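Local structure of endonuclease V (3GOC) at residues A[96-101]-A[131-136]. The protein probably takes part in the repair of deaminated DNA as a magnesium-dependent endonuclease, nicking the strand at the second phosphodiester bond 3' to a deoxyinosine. Residues are numbered along the deposited sequence; the frame is centred on the assembly and turned at random.
Sequences TVLAAL and GVLTGL
Leu98 reaches across from helix 94-102 and spreads its two methyls over Leu133 and Thr134 at the end of helix 126-134. From CB, which points at the other helix, CG lies anti to the carbonyl carbon (chi1 -70°), and there the chain forks. CD1 goes to Leu133, whose own CD1 sits 4.2 Å from it, the two side chains crossing at about a right angle. CD2 goes to Thr134 and meets its CG2 at 3.6 Å, the closest approach between the segments. The same threonine methyl also touches Leu101, with CG2 4.3 Å from CD1 of Leu101.

Thr134 thus shows its methyl to the leucines, while OG1, at chi1 61°, turns back to its own helix end: it accepts from N of Leu136 at 3.1 Å and is also hydrogen-bonded to O of Leu130. An alanine here would lose both methyl and hydroxyl, and would probably leave CD2 of Leu98 and CD1 of Leu101 without that methyl, and N of Leu136 without its acceptor.

Gly135 leaves the helix with positive phi. Thr134 OG1 and N of Leu136 close an ST turn at this C-terminus; the contact is apolar packing of two helices in the RNase H-like alpha/beta fold.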
ATOM      1  N   THR A  96     -27.391   6.423   9.160  1.00  4.67           N
ATOM      2  CA  THR A  96     -27.469   6.544   7.710  1.00  3.66           C
ATOM      3  C   THR A  96     -26.301   5.844   7.020  1.00  6.05           C
ATOM      4  O   THR A  96     -26.463   5.283   5.937  1.00  6.04           O
ATOM      5  CB  THR A  96     -27.541   8.032   7.298  1.00  4.16           C
ATOM      6  OG1 THR A  96     -28.654   8.645   7.961  1.00  5.51           O
ATOM      7  CG2 THR A  96     -27.741   8.168   5.798  1.00  6.17           C
ATOM      8  N   VAL A  97     -25.129   5.877   7.646  1.00  6.39           N
ATOM      9  CA  VAL A  97     -23.952   5.210   7.093  1.00  5.62           C
ATOM     10  C   VAL A  97     -24.189   3.700   7.129  1.00  6.82           C
ATOM     11  O   VAL A  97     -23.875   2.986   6.170  1.00  5.66           O
ATOM     12  CB  VAL A  97     -22.678   5.553   7.905  1.00  5.65           C
ATOM     13  CG1 VAL A  97     -21.499   4.711   7.424  1.00  9.37           C
ATOM     14  CG2 VAL A  97     -22.354   7.031   7.745  1.00  7.72           C
ATOM     15  N   LEU A  98     -24.744   3.213   8.238  1.00  6.00           N
ATOM     16  CA  LEU A  98     -25.031   1.783   8.357  1.00  4.78           C
ATOM     17  C   LEU A  98     -26.023   1.375   7.271  1.00  7.10           C
ATOM     18  O   LEU A  98     -25.914   0.292   6.701  1.00  7.55           O
ATOM     19  CB  LEU A  98     -25.607   1.466   9.744  1.00  5.06           C
ATOM     20  CG  LEU A  98     -24.625   1.582  10.918  1.00  3.82           C
ATOM     21  CD1 LEU A  98     -25.387   1.433  12.225  1.00  9.41           C
ATOM     22  CD2 LEU A  98     -23.534   0.526  10.803  1.00  9.24           C
ATOM     23  N   ALA A  99     -26.976   2.255   6.971  1.00  6.63           N
ATOM     24  CA  ALA A  99     -27.981   1.972   5.948  1.00  8.91           C
ATOM     25  C   ALA A  99     -27.364   1.883   4.553  1.00  9.09           C
ATOM     26  O   ALA A  99     -27.745   1.032   3.741  1.00  7.91           O
ATOM     27  CB  ALA A  99     -29.071   3.042   5.977  1.00  7.55           C
ATOM     28  N   ALA A 100     -26.418   2.767   4.260  1.00  7.19           N
ATOM     29  CA  ALA A 100     -25.771   2.737   2.953  1.00  4.95           C
ATOM     30  C   ALA A 100     -24.976   1.444   2.813  1.00  7.56           C
ATOM     31  O   ALA A 100     -24.997   0.807   1.759  1.00  6.81           O
ATOM     32  CB  ALA A 100     -24.851   3.953   2.778  1.00  8.43           C
ATOM     33  N   LEU A 101     -24.268   1.052   3.870  1.00  5.73           N
ATOM     34  CA  LEU A 101     -23.489  -0.188   3.814  1.00  6.59           C
ATOM     35  C   LEU A 101     -24.418  -1.381   3.641  1.00  5.67           C
ATOM     36  O   LEU A 101     -24.136  -2.293   2.859  1.00  7.78           O
ATOM     37  CB  LEU A 101     -22.659  -0.357   5.093  1.00  4.03           C
ATOM     38  CG  LEU A 101     -21.484   0.613   5.256  1.00  6.26           C
ATOM     39  CD1 LEU A 101     -21.021   0.586   6.699  1.00 11.11           C
ATOM     40  CD2 LEU A 101     -20.344   0.234   4.315  1.00  6.29           C
ATOM     41  N   GLY A 131     -16.733   0.748  13.109  1.00  5.47           N
ATOM     42  CA  GLY A 131     -16.080  -0.548  13.178  1.00  4.74           C
ATOM     43  C   GLY A 131     -16.706  -1.477  14.204  1.00 10.90           C
ATOM     44  O   GLY A 131     -17.018  -2.636  13.919  1.00  8.28           O
ATOM     45  N   VAL A 132     -16.898  -0.971  15.415  1.00  8.68           N
ATOM     46  CA  VAL A 132     -17.487  -1.783  16.472  1.00  9.07           C
ATOM     47  C   VAL A 132     -18.939  -2.184  16.189  1.00 10.00           C
ATOM     48  O   VAL A 132     -19.353  -3.299  16.516  1.00 11.76           O
ATOM     49  CB  VAL A 132     -17.393  -1.058  17.832  1.00  9.32           C
ATOM     50  CG1 VAL A 132     -18.199  -1.809  18.888  1.00 17.65           C
ATOM     51  CG2 VAL A 132     -15.929  -0.975  18.254  1.00 10.21           C
ATOM     52  N   LEU A 133     -19.713  -1.291  15.577  1.00  7.94           N
ATOM     53  CA  LEU A 133     -21.107  -1.610  15.277  1.00  7.56           C
ATOM     54  C   LEU A 133     -21.253  -2.634  14.153  1.00 12.91           C
ATOM     55  O   LEU A 133     -22.163  -3.464  14.180  1.00 15.81           O
ATOM     56  CB  LEU A 133     -21.880  -0.342  14.908  1.00  7.01           C
ATOM     57  CG  LEU A 133     -22.066   0.682  16.032  1.00  8.53           C
ATOM     58  CD1 LEU A 133     -22.822   1.887  15.497  1.00  8.21           C
ATOM     59  CD2 LEU A 133     -22.820   0.049  17.193  1.00  8.44           C
ATOM     60  N   THR A 134     -20.363  -2.571  13.168  1.00  9.11           N
ATOM     61  CA  THR A 134     -20.413  -3.489  12.034  1.00  7.08           C
ATOM     62  C   THR A 134     -19.583  -4.739  12.270  1.00 10.52           C
ATOM     63  O   THR A 134     -19.829  -5.782  11.658  1.00 12.31           O
ATOM     64  CB  THR A 134     -19.873  -2.839  10.746  1.00  9.98           C
ATOM     65  OG1 THR A 134     -18.500  -2.475  10.936  1.00  8.27           O
ATOM     66  CG2 THR A 134     -20.685  -1.602  10.383  1.00 10.67           C
ATOM     67  N   GLY A 135     -18.602  -4.624  13.159  1.00  9.60           N
ATOM     68  CA  GLY A 135     -17.712  -5.732  13.443  1.00 10.46           C
ATOM     69  C   GLY A 135     -16.659  -5.860  12.355  1.00  8.33           C
ATOM     70  O   GLY A 135     -15.874  -6.804  12.356  1.00 11.02           O
ATOM     71  N   LEU A 136     -16.616  -4.894  11.440  1.00  9.55           N
ATOM     72  CA  LEU A 136     -15.676  -4.935  10.322  1.00  8.03           C
ATOM     73  C   LEU A 136     -14.431  -4.075  10.492  1.00  4.62           C
ATOM     74  O   LEU A 136     -14.416  -3.130  11.276  1.00  5.07           O
ATOM     75  CB  LEU A 136     -16.397  -4.507   9.041  1.00  9.81           C
ATOM     76  CG  LEU A 136     -17.667  -5.307   8.716  1.00 15.43           C
ATOM     77  CD1 LEU A 136     -18.418  -4.628   7.581  1.00 17.95           C
ATOM     78  CD2 LEU A 136     -17.308  -6.746   8.353  1.00 23.81           C
TER